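Local coordinates for protein phosphoribosylglycinamide synthetase (Anaerococcus prevotii, PDB 4DIM) that probably binds ATP and a metal ion and acts as a ligase of the ATP-grasp kind, at residues 325-330 and 390-395; 354-359 and 372-377; 336-341 and 362-367. One frame throughout, in Å; residues are numbered along the deposited sequence.

Contact 1 (325-330 and 390-395); sequences LARMII and KLDVII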
loop_
_atom_site.group_PDB
_atom_site.type_symbol
_atom_site.label_atom_id
_atom_site.label_comp_id
_atom_site.label_asym_id
_atom_site.label_seq_id
_atom_site.Cartn_x
_atom_site.Cartn_y
_atom_site.Cartn_z
ATOM N N LEU A 325 0.951 15.622 -5.511
ATOM C CA LEU A 325 1.413 15.650 -4.114
ATOM C C LEU A 325 0.210 15.422 -3.225
ATOM O O LEU A 325 -0.785 16.127 -3.353
ATOM C CB LEU A 325 2.109 16.996 -3.769
ATOM C CG LEU A 325 2.525 17.250 -2.293
ATOM C CD1 LEU A 325 3.505 16.213 -1.799
ATOM C CD2 LEU A 325 3.121 18.595 -2.113
ATOM N N ALA A 326 0.298 14.455 -2.337
ATOM C CA ALA A 326 -0.764 14.113 -1.386
ATOM C C ALA A 326 -0.182 14.117 -0.028
ATOM O O ALA A 326 0.848 13.478 0.174
ATOM C CB ALA A 326 -1.361 12.747 -1.687
ATOM N N ARG A 327 -0.777 14.866 0.886
ATOM C CA ARG A 327 -0.300 14.922 2.251
ATOM C C ARG A 327 -1.414 14.822 3.259
ATOM O O ARG A 327 -2.441 15.498 3.127
ATOM C CB ARG A 327 0.427 16.251 2.454
ATOM C CG ARG A 327 1.839 16.198 1.967
ATOM C CD ARG A 327 2.578 17.399 2.460
ATOM N NE ARG A 327 3.890 17.453 1.829
ATOM C CZ ARG A 327 4.604 18.544 1.624
ATOM N NH1 ARG A 327 4.148 19.734 2.014
ATOM N NH2 ARG A 327 5.778 18.466 1.015
HETATM N N MSE A 328 -1.154 14.062 4.338
HETATM C CA MSE A 328 -2.063 14.004 5.475
HETATM C C MSE A 328 -1.901 15.285 6.284
HETATM O O MSE A 328 -0.773 15.752 6.461
HETATM C CB MSE A 328 -1.790 12.792 6.377
HETATM C CG MSE A 328 -1.816 11.424 5.654
HETATM SE SE MSE A 328 -3.401 10.989 4.455
HETATM C CE MSE A 328 -2.560 11.161 2.653
ATOM N N ILE A 329 -3.028 15.863 6.750
ATOM C CA ILE A 329 -3.056 16.996 7.680
ATOM C C ILE A 329 -2.902 16.401 9.075
ATOM O O ILE A 329 -3.678 15.531 9.444
ATOM C CB ILE A 329 -4.338 17.868 7.585
ATOM C CG1 ILE A 329 -4.546 18.419 6.151
ATOM C CG2 ILE A 329 -4.249 19.030 8.598
ATOM C CD1 ILE A 329 -5.884 19.069 5.969
ATOM N N ILE A 330 -1.909 16.846 9.841
ATOM C CA ILE A 330 -1.665 16.307 11.182
ATOM C C ILE A 330 -1.448 17.426 12.188
ATOM O O ILE A 330 -1.170 18.567 11.799
ATOM C CB ILE A 330 -0.447 15.336 11.155
ATOM C CG1 ILE A 330 0.850 16.042 10.698
ATOM C CG2 ILE A 330 -0.735 14.116 10.258
ATOM C CD1 ILE A 330 2.044 15.400 11.142
ATOM N N LYS A 390 2.104 25.285 -3.754
ATOM C CA LYS A 390 0.640 25.304 -3.720
ATOM C C LYS A 390 0.138 24.679 -2.398
ATOM O O LYS A 390 -0.752 25.227 -1.759
ATOM C CB LYS A 390 0.062 24.551 -4.959
ATOM C CG LYS A 390 -1.433 24.657 -5.154
ATOM C CD LYS A 390 -1.844 24.779 -6.636
ATOM C CE LYS A 390 -1.920 26.227 -7.094
ATOM N NZ LYS A 390 -2.079 26.370 -8.575
ATOM N N LEU A 391 0.756 23.587 -1.960
ATOM C CA LEU A 391 0.363 22.898 -0.725
ATOM C C LEU A 391 0.611 23.772 0.517
ATOM O O LEU A 391 -0.230 23.797 1.413
ATOM C CB LEU A 391 1.137 21.558 -0.600
ATOM C CG LEU A 391 0.420 20.329 0.010
ATOM C CD1 LEU A 391 -0.114 20.595 1.388
ATOM C CD2 LEU A 391 -0.657 19.839 -0.889
ATOM N N ASP A 392 1.742 24.493 0.563
ATOM C CA ASP A 392 2.062 25.368 1.708
ATOM C C ASP A 392 1.063 26.488 1.891
ATOM O O ASP A 392 0.848 26.913 3.019
ATOM C CB ASP A 392 3.438 25.995 1.555
ATOM C CG ASP A 392 4.593 25.033 1.710
ATOM O OD1 ASP A 392 4.336 23.822 2.005
ATOM O OD2 ASP A 392 5.755 25.471 1.508
ATOM N N VAL A 393 0.484 26.981 0.789
ATOM C CA VAL A 393 -0.511 28.043 0.823
ATOM C C VAL A 393 -1.831 27.497 1.394
ATOM O O VAL A 393 -2.514 28.226 2.114
ATOM C CB VAL A 393 -0.715 28.662 -0.586
ATOM C CG1 VAL A 393 -1.899 29.631 -0.597
ATOM C CG2 VAL A 393 0.550 29.359 -1.066
ATOM N N ILE A 394 -2.190 26.234 1.054
ATOM C CA ILE A 394 -3.434 25.561 1.476
ATOM C C ILE A 394 -3.431 25.412 3.006
ATOM O O ILE A 394 -4.252 26.033 3.673
ATOM C CB ILE A 394 -3.612 24.187 0.726
ATOM C CG1 ILE A 394 -3.849 24.429 -0.788
ATOM C CG2 ILE A 394 -4.783 23.333 1.293
ATOM C CD1 ILE A 394 -3.758 23.126 -1.680
ATOM N N ILE A 395 -2.471 24.661 3.540
ATOM C CA ILE A 395 -2.286 24.409 4.982
ATOM C C ILE A 395 -2.264 25.679 5.826
ATOM O O ILE A 395 -2.752 25.671 6.965
ATOM C CB ILE A 395 -0.945 23.645 5.183
ATOM C CG1 ILE A 395 -1.081 22.198 4.759
ATOM C CG2 ILE A 395 -0.416 23.739 6.622
ATOM C CD1 ILE A 395 -1.859 21.293 5.757
#
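Leu325 and Leu391 meet where helix 384-395 packs along one face of the antiparallel sheet that contains strand 323-329, an alpha/beta layer in the C-terminal part of this ATP-grasp protein. The segments run in roughly the same direction, 29° apart, with their axes 10.6 Å apart, so side chains alone bridge the gap and no hydrogen bond crosses it. The tight part is apolar. Leu325 CD2 sits 3.8 Å from Leu391 CG and also lies near Leu391 CB, the two side chains meeting at a slant. Leu325 has CG anti to the backbone N (chi1 174°), which carries the branch to the helix. Between strand and helix the gap is also filled by Ile377 of the neighbouring strand 375-381, which touches both Leu391 and Ile395. The looser side is polar. Arg327 runs out extended from CG to NE, and Leu325 CD2 lies 4.0 Å above the plane of the Arg327 guanidinium, over the centre. Arg327 NH1 and exposed Asp392 OD1 are 4.1 Å apart, too far for a salt bridge. The carboxylate oxygen lies at the guanidinium edge, near its plane. The firm ionic partner of Arg327 is Glu216, which takes NE. At the C-terminal end of the helix, the side chains of Ile329 and Ile395 overlap running in opposed directions, with Ile329 CG1 4.0 Å from Ile395 CD1.

Contact 2 (354-359 and 372-377); sequences ITFFKE and DCIGQI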
loop_
_atom_site.group_PDB
_atom_site.type_symbol
_atom_site.label_atom_id
_atom_site.label_comp_id
_atom_site.label_asym_id
_atom_site.label_seq_id
_atom_site.Cartn_x
_atom_site.Cartn_y
_atom_site.Cartn_z
ATOM N N ILE A 354 -9.489 18.335 -0.745
ATOM C CA ILE A 354 -9.301 18.887 0.597
ATOM C C ILE A 354 -10.401 18.282 1.405
ATOM O O ILE A 354 -11.542 18.728 1.288
ATOM C CB ILE A 354 -9.260 20.437 0.767
ATOM C CG1 ILE A 354 -7.979 21.044 0.169
ATOM C CG2 ILE A 354 -9.338 20.787 2.272
ATOM C CD1 ILE A 354 -8.004 22.592 0.059
ATOM N N THR A 355 -10.105 17.238 2.173
ATOM C CA THR A 355 -11.138 16.627 3.000
ATOM C C THR A 355 -10.681 16.559 4.424
ATOM O O THR A 355 -9.508 16.294 4.695
ATOM C CB THR A 355 -11.519 15.226 2.478
ATOM O OG1 THR A 355 -10.369 14.388 2.462
ATOM C CG2 THR A 355 -12.181 15.277 1.100
ATOM N N PHE A 356 -11.636 16.752 5.333
ATOM C CA PHE A 356 -11.413 16.646 6.763
ATOM C C PHE A 356 -12.114 15.394 7.277
ATOM O O PHE A 356 -13.204 15.039 6.815
ATOM C CB PHE A 356 -11.891 17.905 7.487
ATOM C CG PHE A 356 -11.161 19.127 6.982
ATOM C CD1 PHE A 356 -9.800 19.294 7.227
ATOM C CD2 PHE A 356 -11.787 20.027 6.127
ATOM C CE1 PHE A 356 -9.104 20.362 6.663
ATOM C CE2 PHE A 356 -11.083 21.075 5.551
ATOM C CZ PHE A 356 -9.756 21.251 5.845
ATOM N N PHE A 357 -11.425 14.692 8.187
ATOM C CA PHE A 357 -11.899 13.475 8.843
ATOM C C PHE A 357 -12.524 13.758 10.218
ATOM O O PHE A 357 -13.337 12.956 10.655
ATOM C CB PHE A 357 -10.736 12.485 9.030
ATOM C CG PHE A 357 -9.886 12.212 7.807
ATOM C CD1 PHE A 357 -10.465 12.049 6.558
ATOM C CD2 PHE A 357 -8.516 12.011 7.929
ATOM C CE1 PHE A 357 -9.686 11.778 5.453
ATOM C CE2 PHE A 357 -7.741 11.740 6.827
ATOM C CZ PHE A 357 -8.323 11.659 5.592
ATOM N N LYS A 358 -12.132 14.849 10.915
ATOM C CA LYS A 358 -12.675 15.156 12.243
ATOM C C LYS A 358 -13.818 16.197 12.150
ATOM O O LYS A 358 -13.930 16.937 11.166
ATOM C CB LYS A 358 -11.550 15.618 13.195
ATOM C CG LYS A 358 -10.348 14.649 13.266
ATOM C CD LYS A 358 -10.721 13.263 13.827
ATOM C CE LYS A 358 -9.575 12.277 13.921
ATOM N NZ LYS A 358 -8.577 12.640 14.964
ATOM N N GLU A 359 -14.705 16.179 13.148
ATOM C CA GLU A 359 -15.897 17.042 13.235
ATOM C C GLU A 359 -16.120 17.529 14.676
ATOM O O GLU A 359 -15.509 16.985 15.599
ATOM C CB GLU A 359 -17.145 16.287 12.725
ATOM C CG GLU A 359 -17.487 14.994 13.465
ATOM C CD GLU A 359 -18.585 14.145 12.833
ATOM O OE1 GLU A 359 -18.441 13.781 11.641
ATOM O OE2 GLU A 359 -19.557 13.796 13.547
ATOM N N ASP A 372 -4.779 9.288 13.731
ATOM C CA ASP A 372 -4.758 10.642 14.285
ATOM C C ASP A 372 -4.737 11.735 13.164
ATOM O O ASP A 372 -4.584 12.915 13.495
ATOM C CB ASP A 372 -3.539 10.827 15.219
ATOM C CG ASP A 372 -3.467 9.847 16.361
ATOM O OD1 ASP A 372 -4.496 9.662 17.048
ATOM O OD2 ASP A 372 -2.378 9.276 16.581
ATOM N N CYS A 373 -4.890 11.362 11.855
ATOM C CA CYS A 373 -4.919 12.338 10.756
ATOM C C CYS A 373 -6.199 13.155 10.866
ATOM O O CYS A 373 -7.272 12.584 11.117
ATOM C CB CYS A 373 -4.834 11.657 9.386
ATOM S SG CYS A 373 -3.233 10.876 9.006
ATOM N N ILE A 374 -6.080 14.485 10.682
ATOM C CA ILE A 374 -7.208 15.432 10.692
ATOM C C ILE A 374 -7.880 15.454 9.307
ATOM O O ILE A 374 -9.088 15.671 9.198
ATOM C CB ILE A 374 -6.735 16.839 11.132
ATOM C CG1 ILE A 374 -6.331 16.812 12.628
ATOM C CG2 ILE A 374 -7.788 17.930 10.846
ATOM C CD1 ILE A 374 -4.844 16.559 12.881
ATOM N N GLY A 375 -7.103 15.221 8.268
ATOM C CA GLY A 375 -7.621 15.218 6.911
ATOM C C GLY A 375 -6.536 14.927 5.914
ATOM O O GLY A 375 -5.480 14.394 6.274
ATOM N N GLN A 376 -6.786 15.310 4.664
ATOM C CA GLN A 376 -5.819 15.138 3.589
ATOM C C GLN A 376 -6.053 16.127 2.481
ATOM O O GLN A 376 -7.189 16.555 2.244
ATOM C CB GLN A 376 -5.851 13.720 3.018
ATOM C CG GLN A 376 -7.127 13.386 2.246
ATOM C CD GLN A 376 -7.253 11.922 1.985
ATOM O OE1 GLN A 376 -6.646 11.079 2.635
ATOM N NE2 GLN A 376 -8.110 11.576 1.091
ATOM N N ILE A 377 -4.956 16.458 1.796
ATOM C CA ILE A 377 -4.878 17.407 0.699
ATOM C C ILE A 377 -4.238 16.731 -0.490
ATOM O O ILE A 377 -3.179 16.128 -0.346
ATOM C CB ILE A 377 -4.029 18.653 1.097
ATOM C CG1 ILE A 377 -4.625 19.393 2.333
ATOM C CG2 ILE A 377 -3.865 19.614 -0.102
ATOM C CD1 ILE A 377 -3.655 20.302 2.989
#
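Phe357 lays one ring face over Gly375, whose CA is 3.6 Å from the ring centroid and 21° off the ring normal, a CH-pi contact. CA sits toward the rim of the ring. Cys373 O and Gln376 OE1 approach the ring edge in its plane, with OE1 3.4 Å from Phe357 CZ. The Gln376 amide stands 76° to the ring, and Arg17 makes a cation-pi contact with the same ring. With CG anti to the carbonyl carbon (chi1 -49°), the Phe357 ring turns over Gly375. An alanine here would be likely to uncover Gly375 CA and leave Arg17 without its aromatic partner. Phe357 N donates to Ile374 O at 2.7 Å. Thr355 and Gln376 exchange two backbone bonds, Thr355 N to Gln376 O at 3.0 Å and Gln376 N to Thr355 O at 2.9 Å. Their side chains lie side by side, Thr355 OG1 3.4 Å from Gln376 CG, and Glu353 bonds both OG1 and NE2. Ile354 and Ile377 pair on the other face, which helix 384-395 covers. This is antiparallel beta pairing at the margin of the large sheet of the ATP-grasp protein, strand 351-356 being its outermost strand within the chain.

Contact 3 (336-341 and 362-367); sequences GILKEI and DEIKKF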
loop_
_atom_site.group_PDB
_atom_site.type_symbol
_atom_site.label_atom_id
_atom_site.label_comp_id
_atom_site.label_asym_id
_atom_site.label_seq_id
_atom_site.Cartn_x
_atom_site.Cartn_y
_atom_site.Cartn_z
ATOM N N GLY A 336 -6.863 18.292 21.960
ATOM C CA GLY A 336 -8.102 18.872 22.434
ATOM C C GLY A 336 -9.321 18.353 21.729
ATOM O O GLY A 336 -9.236 17.424 20.926
ATOM N N ILE A 337 -10.472 18.948 22.061
ATOM C CA ILE A 337 -11.762 18.579 21.490
ATOM C C ILE A 337 -12.071 19.645 20.441
ATOM O O ILE A 337 -12.029 20.839 20.741
ATOM C CB ILE A 337 -12.876 18.420 22.579
ATOM C CG1 ILE A 337 -12.407 17.532 23.777
ATOM C CG2 ILE A 337 -14.142 17.830 21.964
ATOM C CD1 ILE A 337 -12.385 18.272 25.177
ATOM N N LEU A 338 -12.359 19.201 19.207
ATOM C CA LEU A 338 -12.590 20.087 18.068
ATOM C C LEU A 338 -13.903 20.851 18.136
ATOM O O LEU A 338 -14.918 20.291 18.537
ATOM C CB LEU A 338 -12.571 19.249 16.772
ATOM C CG LEU A 338 -12.651 20.010 15.437
ATOM C CD1 LEU A 338 -11.410 20.821 15.204
ATOM C CD2 LEU A 338 -12.827 19.057 14.282
ATOM N N LYS A 339 -13.864 22.132 17.693
ATOM C CA LYS A 339 -15.018 23.024 17.544
ATOM C C LYS A 339 -15.336 23.080 16.053
ATOM O O LYS A 339 -16.421 22.685 15.630
ATOM C CB LYS A 339 -14.708 24.424 18.123
ATOM C CG LYS A 339 -15.807 25.477 17.916
ATOM C CD LYS A 339 -15.414 26.828 18.539
ATOM C CE LYS A 339 -15.480 27.997 17.575
ATOM N NZ LYS A 339 -14.921 29.252 18.170
ATOM N N GLU A 340 -14.354 23.527 15.250
ATOM C CA GLU A 340 -14.491 23.613 13.790
ATOM C C GLU A 340 -13.139 23.786 13.084
ATOM O O GLU A 340 -12.206 24.342 13.665
ATOM C CB GLU A 340 -15.419 24.785 13.379
ATOM C CG GLU A 340 -14.936 26.168 13.808
ATOM C CD GLU A 340 -15.839 27.309 13.379
ATOM O OE1 GLU A 340 -16.436 27.217 12.279
ATOM O OE2 GLU A 340 -15.886 28.328 14.106
ATOM N N ILE A 341 -13.081 23.377 11.799
ATOM C CA ILE A 341 -11.907 23.527 10.942
ATOM C C ILE A 341 -12.217 24.611 9.921
ATOM O O ILE A 341 -13.121 24.429 9.103
ATOM C CB ILE A 341 -11.496 22.214 10.267
ATOM C CG1 ILE A 341 -11.266 21.129 11.331
ATOM C CG2 ILE A 341 -10.237 22.445 9.441
ATOM C CD1 ILE A 341 -11.244 19.695 10.852
ATOM N N ASP A 362 -15.040 15.956 18.168
ATOM C CA ASP A 362 -14.070 14.873 17.971
ATOM C C ASP A 362 -12.767 15.286 18.614
ATOM O O ASP A 362 -12.469 16.481 18.718
ATOM C CB ASP A 362 -13.844 14.497 16.501
ATOM C CG ASP A 362 -14.936 13.634 15.901
ATOM O OD1 ASP A 362 -14.654 12.931 14.905
ATOM O OD2 ASP A 362 -16.071 13.640 16.445
ATOM N N GLU A 363 -11.992 14.289 19.047
ATOM C CA GLU A 363 -10.726 14.528 19.710
ATOM C C GLU A 363 -9.614 14.668 18.705
ATOM O O GLU A 363 -9.502 13.869 17.777
ATOM C CB GLU A 363 -10.388 13.400 20.690
ATOM C CG GLU A 363 -9.254 13.763 21.635
ATOM C CD GLU A 363 -8.913 12.674 22.628
ATOM O OE1 GLU A 363 -8.700 11.518 22.193
ATOM O OE2 GLU A 363 -8.844 12.979 23.841
ATOM N N ILE A 364 -8.779 15.685 18.929
ATOM C CA ILE A 364 -7.576 15.987 18.171
ATOM C C ILE A 364 -6.439 15.470 19.038
ATOM O O ILE A 364 -6.209 16.021 20.121
ATOM C CB ILE A 364 -7.468 17.515 17.873
ATOM C CG1 ILE A 364 -8.765 18.068 17.220
ATOM C CG2 ILE A 364 -6.221 17.816 17.013
ATOM C CD1 ILE A 364 -9.277 17.233 15.970
ATOM N N LYS A 365 -5.792 14.370 18.615
ATOM C CA LYS A 365 -4.705 13.757 19.371
ATOM C C LYS A 365 -3.363 14.089 18.737
ATOM O O LYS A 365 -3.168 13.773 17.567
ATOM C CB LYS A 365 -4.878 12.223 19.428
ATOM C CG LYS A 365 -5.799 11.722 20.530
ATOM C CD LYS A 365 -6.075 10.215 20.410
ATOM C CE LYS A 365 -4.896 9.308 20.739
ATOM N NZ LYS A 365 -4.688 8.240 19.710
ATOM N N LYS A 366 -2.421 14.673 19.528
ATOM C CA LYS A 366 -1.042 14.949 19.100
ATOM C C LYS A 366 -0.541 13.710 18.350
ATOM O O LYS A 366 -0.456 12.625 18.928
ATOM C CB LYS A 366 -0.156 15.277 20.317
ATOM C CG LYS A 366 1.274 15.693 19.975
ATOM C CD LYS A 366 2.307 14.866 20.754
ATOM C CE LYS A 366 3.737 15.300 20.521
ATOM N NZ LYS A 366 4.107 16.533 21.283
ATOM N N PHE A 367 -0.327 13.868 17.043
ATOM C CA PHE A 367 -0.003 12.811 16.092
ATOM C C PHE A 367 1.046 11.811 16.555
ATOM O O PHE A 367 2.178 12.172 16.879
ATOM C CB PHE A 367 0.449 13.396 14.757
ATOM C CG PHE A 367 0.461 12.395 13.635
ATOM C CD1 PHE A 367 1.655 11.915 13.128
ATOM C CD2 PHE A 367 -0.723 11.963 13.057
ATOM C CE1 PHE A 367 1.663 11.006 12.072
ATOM C CE2 PHE A 367 -0.711 11.064 11.995
ATOM C CZ PHE A 367 0.482 10.579 11.520
#
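A small antiparallel sheet at the far end of the chain's C-terminal part holds this contact, in which strand 363-364 pairs with the start of strand 336-343. Gly336 and Ile364 form a hydrogen-bonded pair. Gly336 N gives its hydrogen to Ile364 O at 3.0 Å. Ile364 N returns the bond to Gly336 O at 2.7 Å, nearly straight at 174°. One residue further on, Ile337 and Glu363 are a non-hydrogen-bonded pair. The next bond is Leu338 N to Asp362 O, at 2.8 Å and 177°. CA-H...O contacts lie between these bonds: Glu363 CA to Gly336 O and Ile337 CA to Asp362 O, each 3.5 Å.

Side chains divide between the two faces. On one, Leu338 and Ile364 meet, with Leu338 CB 3.9 Å from Ile364 CD1. Both residues are buried. Ile364 CG1 is anti to the carbonyl carbon (chi1 -52°), and a further bend at chi2 brings CD1 to the leucine. Strand 398-402 adds to this side, since Ile400 touches Leu338 and Leu402 touches Ile364. The other face carries Ile337 and Glu363, both exposed. Glu363 CG passes 3.7 Å from Gly336 O, while its chain runs on extended beyond CG.

Further along, two residues, Lys339 and Glu340, stand opposite the single Ile401, which makes a classic beta bulge in the pairing with strand 398-402. Strand 336-343 is the central strand of a three-stranded antiparallel sheet, with 363-364 and 398-402 at its margins.

In the fold
From the N-terminal side, strand 323-329 comes first, and the chain then passes to strand 336-343. Strand 351-356 follows, then 363-364, which returns to 336-341 and closes the loop of contact 3. The chain goes on to 372-377, which closes contact 2 against 354-359. Contacts 2 and 3 therefore cross, their segments alternating. Finally helix 384-395 comes back to strand 323-329, so contact 1 encloses both others. Contact 1 joins the helix to the large sheet, contact 2 pairs two strands at that sheet's margin, and contact 3 makes one pairing of the small sheet. A salt bridge between Lys365 and Asp372 ties contacts 2 and 3 together.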